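Local coordinates for protein xyloglucan-specific endo-beta-1,4-glucanase BoGH9A (Bacteroides ovatus, PDB 6DHT) that cleaves the beta-1,4-glucan backbone of xyloglucan as an endo-glucanase of glycoside hydrolase family 9, releasing xyloglucan oligosaccharides, at residues 181-186 / 216-221; 185-190 / 279-284. All coordinates share one frame; numbering follows the deposited sequence.

Contact 1. Residues 181-186 / 216-221; sequences YSIGLM and DEMQFN. With CA (calcium ion), chain D.
Ile183 and Met218 mark the register of two antiparallel helices, their CA atoms 6.2 Å apart, while the short axes pass at 10.6 Å with 160° between their directions. Met218 fills the gap between them. The bend at chi2 (-59°) sets its sulfur against Ile183 and Met186 together: SD lies 3.9 Å from CG1 of Ile183 and 3.6 Å from CE of Met186. The turn at chi3 (99°) carries CE to the other methionine methyl, CE of Met186 to CE of Met218 at 3.5 Å. Ile183 and Met218 pass side by side, pointing opposite ways, with CG1 and CG2 of Ile183 both beside SD. One turn further on, CD1 of Ile183 comes up to the amide nitrogen of Asn221, 3.7 Å from ND2; OD1 of that amide takes a hydrogen bond from the backbone N of Trp166. No hydrogen bond joins the two segments, and every touching residue is buried. Asp216 turns to another task, binding calcium through OD2 at 2.3 Å alongside Glu206, Asn209, Thr211, Asp213 and a water. Apolar contact between antiparallel neighbouring helices, here 176-192 and 213-226, is characteristic of the (alpha/alpha)6 barrel of family 9 glucanases.

Contact 2. Residues 185-190 / 279-284; sequences LMQSIY and SRLFAS. With EDO (1,2-ethanediol), chain I.
Leu281 reaches across to Gln187 and Tyr190 with a single methyl, CD1. This methyl lies along the Gln187 side chain, 3.6 Å from its CB and about as near to CG, CD and NE2. Extended beyond CG (chi2 -171°), the glutamine carries its CB, CG and amide one after another past the methyl. Tyr190 meets the same methyl from its ring, CD2 to CD1 of Leu281 at 3.9 Å. Because CG of Tyr190 stands anti to the backbone N (chi1 173°), the ring leads over toward the end of helix 265-281. There, water 2 sits at the ring edge, in its plane, and bridges the segments: it is 2.8 Å from Tyr190 OH and donates to Leu281 O at 2.9 Å. The other Leu281 methyl, CD2, touches a 1,2-ethanediol, probably from the crystallisation liquor, whose O1 makes a weak hydrogen bond to Arg280 O. The two ends of the Gln187 amide fare differently. NE2 is hydrogen-bonded to OE1 of Gln277 and OG of Ser278, whereas buried OE1 has no hydrogen-bond partner in the model. It lies instead near the plane of the Phe282 ring, at its edge, 3.7 Å from CE1, with amide and ring planes 52° apart. The ring's edge hydrogens, slightly positive, may partly compensate this oxygen. The chemistry is thus mixed: most of the direct contact is van der Waals packing around one leucine methyl, the polar link within the two segments is a water, and direct bonds from Gln187 to Gln277 and Ser278 tie the same helices just beside it.

In the fold
Both contacts use helix 176-192, where their segments overlap at Leu185 and Met186, of which Met186 takes part in contact 1 alone; helix 213-226 packs on one part of it, and the end of helix 265-281 with the residues that follow on the other. Their centres are about 9 Å apart, and they touch directly: Met218 CG lies 3.4 Å from Gln187 OE1, and Gln219 packs on Phe282. Contact 1 is the more central, entirely buried and largely apolar, built on methionine and isoleucine with one asparagine at the side. Contact 2, farther from the chain centre, centres on a partly exposed leucine and brings in a glutamine, a phenol and a bridging water. Neither lies at the predicted catalytic residues, though Asp216 binds calcium.

Contact 1. Residues 181-186 / 216-221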
loop_
_atom_site.group_PDB
_atom_site.type_symbol
_atom_site.label_atom_id
_atom_site.label_comp_id
_atom_site.label_asym_id
_atom_site.label_seq_id
_atom_site.Cartn_x
_atom_site.Cartn_y
_atom_site.Cartn_z
ATOM N N TYR A 181 -1.399 -9.814 2.464
ATOM C CA TYR A 181 -2.332 -8.733 2.153
ATOM C C TYR A 181 -1.712 -7.754 1.147
ATOM O O TYR A 181 -2.353 -7.329 0.157
ATOM C CB TYR A 181 -2.674 -7.944 3.421
ATOM C CG TYR A 181 -3.261 -6.615 3.080
ATOM C CD1 TYR A 181 -4.594 -6.482 2.693
ATOM C CD2 TYR A 181 -2.469 -5.489 3.112
ATOM C CE1 TYR A 181 -5.107 -5.223 2.354
ATOM C CE2 TYR A 181 -2.954 -4.257 2.770
ATOM C CZ TYR A 181 -4.278 -4.127 2.384
ATOM O OH TYR A 181 -4.772 -2.865 2.065
ATOM N N SER A 182 -0.468 -7.372 1.399
ATOM C CA SER A 182 0.191 -6.375 0.569
ATOM C C SER A 182 0.309 -6.818 -0.889
ATOM O O SER A 182 0.003 -6.064 -1.823
ATOM C CB SER A 182 1.573 -6.042 1.120
ATOM O OG SER A 182 1.500 -5.369 2.389
ATOM N N ILE A 183 0.785 -8.036 -1.090
ATOM C CA ILE A 183 0.851 -8.630 -2.416
ATOM C C ILE A 183 -0.557 -8.744 -2.998
ATOM O O ILE A 183 -0.770 -8.407 -4.156
ATOM C CB ILE A 183 1.501 -10.000 -2.348
ATOM C CG1 ILE A 183 2.955 -9.908 -1.895
ATOM C CG2 ILE A 183 1.418 -10.649 -3.695
ATOM C CD1 ILE A 183 3.549 -11.208 -1.430
ATOM N N GLY A 184 -1.526 -9.158 -2.187
ATOM C CA GLY A 184 -2.890 -9.297 -2.661
ATOM C C GLY A 184 -3.455 -7.997 -3.236
ATOM O O GLY A 184 -4.136 -8.011 -4.266
ATOM N N LEU A 185 -3.132 -6.883 -2.587
ATOM C CA LEU A 185 -3.586 -5.575 -3.041
ATOM C C LEU A 185 -2.858 -5.179 -4.328
ATOM O O LEU A 185 -3.504 -4.773 -5.304
ATOM C CB LEU A 185 -3.365 -4.523 -1.941
ATOM C CG LEU A 185 -3.758 -3.096 -2.341
ATOM C CD1 LEU A 185 -5.216 -2.999 -2.748
ATOM C CD2 LEU A 185 -3.453 -2.152 -1.196
ATOM N N MET A 186 -1.533 -5.304 -4.359
ATOM C CA MET A 186 -0.779 -4.887 -5.526
ATOM C C MET A 186 -1.144 -5.741 -6.725
ATOM O O MET A 186 -1.262 -5.232 -7.847
ATOM C CB MET A 186 0.723 -4.867 -5.268
ATOM C CG MET A 186 1.118 -3.774 -4.282
ATOM S SD MET A 186 2.876 -3.661 -3.971
ATOM C CE MET A 186 3.120 -5.029 -2.888
ATOM N N ASP A 216 8.058 -9.999 -10.432
ATOM C CA ASP A 216 9.359 -10.393 -9.864
ATOM C C ASP A 216 9.458 -10.005 -8.399
ATOM O O ASP A 216 9.912 -10.784 -7.536
ATOM C CB ASP A 216 10.534 -9.777 -10.595
ATOM C CG ASP A 216 10.682 -10.281 -12.025
ATOM O OD1 ASP A 216 10.697 -11.517 -12.253
ATOM O OD2 ASP A 216 10.800 -9.413 -12.901
ATOM N N GLU A 217 9.066 -8.774 -8.107
ATOM C CA GLU A 217 9.163 -8.300 -6.741
ATOM C C GLU A 217 8.256 -9.097 -5.803
ATOM O O GLU A 217 8.697 -9.531 -4.733
ATOM C CB GLU A 217 8.862 -6.801 -6.636
ATOM C CG GLU A 217 9.249 -6.209 -5.268
ATOM C CD GLU A 217 10.742 -6.356 -4.988
ATOM O OE1 GLU A 217 11.551 -5.929 -5.847
ATOM O OE2 GLU A 217 11.108 -6.947 -3.935
ATOM N N MET A 218 7.006 -9.312 -6.212
ATOM C CA MET A 218 6.112 -10.088 -5.396
ATOM C C MET A 218 6.710 -11.452 -5.140
ATOM O O MET A 218 6.619 -11.959 -4.030
ATOM C CB MET A 218 4.721 -10.240 -6.031
ATOM C CG MET A 218 4.010 -8.943 -6.438
ATOM S SD MET A 218 3.721 -7.763 -5.109
ATOM C CE MET A 218 5.088 -6.644 -5.356
ATOM N N GLN A 219 7.285 -12.063 -6.177
ATOM C CA GLN A 219 7.778 -13.431 -6.031
ATOM C C GLN A 219 8.875 -13.524 -4.993
ATOM O O GLN A 219 9.012 -14.555 -4.325
ATOM C CB GLN A 219 8.275 -13.965 -7.376
ATOM C CG GLN A 219 7.830 -15.409 -7.669
ATOM C CD GLN A 219 8.561 -16.490 -6.862
ATOM O OE1 GLN A 219 9.791 -16.473 -6.708
ATOM N NE2 GLN A 219 7.794 -17.435 -6.337
ATOM N N PHE A 220 9.639 -12.447 -4.827
ATOM C CA PHE A 220 10.709 -12.466 -3.837
ATOM C C PHE A 220 10.146 -12.754 -2.453
ATOM O O PHE A 220 10.782 -13.429 -1.632
ATOM C CB PHE A 220 11.493 -11.169 -3.797
ATOM C CG PHE A 220 12.777 -11.315 -3.053
ATOM C CD1 PHE A 220 13.900 -11.812 -3.695
ATOM C CD2 PHE A 220 12.846 -11.044 -1.700
ATOM C CE1 PHE A 220 15.098 -11.978 -3.000
ATOM C CE2 PHE A 220 14.052 -11.215 -1.003
ATOM C CZ PHE A 220 15.165 -11.704 -1.663
ATOM N N ASN A 221 8.960 -12.222 -2.171
ATOM C CA ASN A 221 8.289 -12.492 -0.919
ATOM C C ASN A 221 7.446 -13.778 -0.984
ATOM O O ASN A 221 7.410 -14.513 -0.018
ATOM C CB ASN A 221 7.446 -11.304 -0.449
ATOM C CG ASN A 221 7.071 -11.413 1.020
ATOM O OD1 ASN A 221 7.887 -11.101 1.882
ATOM N ND2 ASN A 221 5.862 -11.874 1.323
HETATM CA CA CA D . 11.337 -8.547 -14.958
HETATM O O HOH W 1 11.738 -7.765 -17.151
#

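Contact 2. Residues 185-190 / 279-284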
loop_
_atom_site.group_PDB
_atom_site.type_symbol
_atom_site.label_atom_id
_atom_site.label_comp_id
_atom_site.label_asym_id
_atom_site.label_seq_id
_atom_site.Cartn_x
_atom_site.Cartn_y
_atom_site.Cartn_z
ATOM N N LEU A 185 -3.132 -6.883 -2.587
ATOM C CA LEU A 185 -3.586 -5.575 -3.041
ATOM C C LEU A 185 -2.858 -5.179 -4.328
ATOM O O LEU A 185 -3.504 -4.773 -5.304
ATOM C CB LEU A 185 -3.365 -4.523 -1.941
ATOM C CG LEU A 185 -3.758 -3.096 -2.341
ATOM C CD1 LEU A 185 -5.216 -2.999 -2.748
ATOM C CD2 LEU A 185 -3.453 -2.152 -1.196
ATOM N N MET A 186 -1.533 -5.304 -4.359
ATOM C CA MET A 186 -0.779 -4.887 -5.526
ATOM C C MET A 186 -1.144 -5.741 -6.725
ATOM O O MET A 186 -1.262 -5.232 -7.847
ATOM C CB MET A 186 0.723 -4.867 -5.268
ATOM C CG MET A 186 1.118 -3.774 -4.282
ATOM S SD MET A 186 2.876 -3.661 -3.971
ATOM C CE MET A 186 3.120 -5.029 -2.888
ATOM N N GLN A 187 -1.321 -7.032 -6.504
ATOM C CA GLN A 187 -1.701 -7.947 -7.590
ATOM C C GLN A 187 -3.144 -7.750 -8.040
ATOM O O GLN A 187 -3.504 -8.140 -9.165
ATOM C CB GLN A 187 -1.378 -9.417 -7.201
ATOM C CG GLN A 187 0.121 -9.651 -7.218
ATOM C CD GLN A 187 0.606 -11.091 -7.063
ATOM O OE1 GLN A 187 1.760 -11.355 -7.394
ATOM N NE2 GLN A 187 -0.206 -11.977 -6.517
ATOM N N SER A 188 -4.001 -7.158 -7.215
ATOM C CA SER A 188 -5.346 -6.776 -7.663
ATOM C C SER A 188 -5.205 -5.687 -8.735
ATOM O O SER A 188 -5.827 -5.758 -9.808
ATOM C CB SER A 188 -6.205 -6.251 -6.502
ATOM O OG SER A 188 -6.398 -7.245 -5.507
ATOM N N ILE A 189 -4.379 -4.679 -8.489
ATOM C CA ILE A 189 -4.229 -3.594 -9.457
ATOM C C ILE A 189 -3.457 -4.082 -10.700
ATOM O O ILE A 189 -3.774 -3.706 -11.844
ATOM C CB ILE A 189 -3.596 -2.326 -8.776
ATOM C CG1 ILE A 189 -4.677 -1.494 -8.046
ATOM C CG2 ILE A 189 -2.894 -1.414 -9.760
ATOM C CD1 ILE A 189 -5.374 -2.155 -6.960
ATOM N N TYR A 190 -2.468 -4.941 -10.482
ATOM C CA TYR A 190 -1.750 -5.560 -11.598
ATOM C C TYR A 190 -2.696 -6.159 -12.655
ATOM O O TYR A 190 -2.521 -5.955 -13.865
ATOM C CB TYR A 190 -0.806 -6.647 -11.058
ATOM C CG TYR A 190 -0.172 -7.433 -12.175
ATOM C CD1 TYR A 190 0.957 -6.950 -12.833
ATOM C CD2 TYR A 190 -0.713 -8.655 -12.572
ATOM C CE1 TYR A 190 1.500 -7.650 -13.915
ATOM C CE2 TYR A 190 -0.180 -9.341 -13.604
ATOM C CZ TYR A 190 0.936 -8.855 -14.256
ATOM O OH TYR A 190 1.428 -9.604 -15.326
ATOM N N SER A 279 -1.078 -18.095 -8.381
ATOM C CA SER A 279 -1.084 -19.245 -9.275
ATOM C C SER A 279 -1.539 -18.820 -10.667
ATOM O O SER A 279 -0.931 -19.201 -11.667
ATOM C CB SER A 279 -2.000 -20.331 -8.727
ATOM O OG SER A 279 -1.903 -21.470 -9.560
ATOM N N ARG A 280 -2.595 -18.011 -10.738
ATOM C CA ARG A 280 -3.100 -17.551 -12.028
ATOM C C ARG A 280 -2.131 -16.597 -12.704
ATOM O O ARG A 280 -1.881 -16.669 -13.908
ATOM C CB ARG A 280 -4.449 -16.840 -11.868
ATOM C CG ARG A 280 -5.519 -17.654 -11.208
ATOM C CD ARG A 280 -6.899 -16.986 -11.319
ATOM N NE ARG A 280 -6.957 -15.611 -10.824
ATOM C CZ ARG A 280 -7.211 -15.266 -9.560
ATOM N NH1 ARG A 280 -7.423 -16.198 -8.649
ATOM N NH2 ARG A 280 -7.236 -13.981 -9.211
ATOM N N LEU A 281 -1.586 -15.662 -11.928
ATOM C CA LEU A 281 -0.783 -14.608 -12.526
ATOM C C LEU A 281 0.566 -15.079 -13.022
ATOM O O LEU A 281 1.147 -14.449 -13.895
ATOM C CB LEU A 281 -0.566 -13.454 -11.548
ATOM C CG LEU A 281 -1.832 -12.818 -10.967
ATOM C CD1 LEU A 281 -1.438 -11.625 -10.081
ATOM C CD2 LEU A 281 -2.871 -12.481 -11.973
ATOM N N PHE A 282 1.105 -16.143 -12.417
ATOM C CA PHE A 282 2.419 -16.631 -12.799
ATOM C C PHE A 282 2.334 -17.808 -13.804
ATOM O O PHE A 282 3.364 -18.338 -14.198
ATOM C CB PHE A 282 3.216 -17.031 -11.555
ATOM C CG PHE A 282 3.790 -15.860 -10.803
ATOM C CD1 PHE A 282 3.017 -15.158 -9.889
ATOM C CD2 PHE A 282 5.105 -15.476 -10.997
ATOM C CE1 PHE A 282 3.545 -14.075 -9.193
ATOM C CE2 PHE A 282 5.641 -14.405 -10.291
ATOM C CZ PHE A 282 4.855 -13.717 -9.389
ATOM N N ALA A 283 1.128 -18.168 -14.219
ATOM C CA ALA A 283 0.931 -19.272 -15.189
ATOM C C ALA A 283 1.684 -19.048 -16.497
ATOM O O ALA A 283 2.206 -20.006 -17.085
ATOM C CB ALA A 283 -0.538 -19.449 -15.470
ATOM N N SER A 284 1.747 -17.798 -16.949
ATOM C CA SER A 284 2.464 -17.427 -18.162
ATOM C C SER A 284 3.972 -17.318 -18.017
ATOM O O SER A 284 4.654 -17.089 -19.019
ATOM C CB SER A 284 1.946 -16.082 -18.690
ATOM O OG SER A 284 0.590 -16.195 -19.071
HETATM C C1 EDO I . -3.063 -13.021 -15.315
HETATM O O1 EDO I . -3.856 -14.101 -14.792
HETATM C C2 EDO I . -4.006 -11.876 -15.653
HETATM O O2 EDO I . -5.025 -11.783 -14.647
HETATM O O HOH W 2 0.155 -12.127 -15.408
#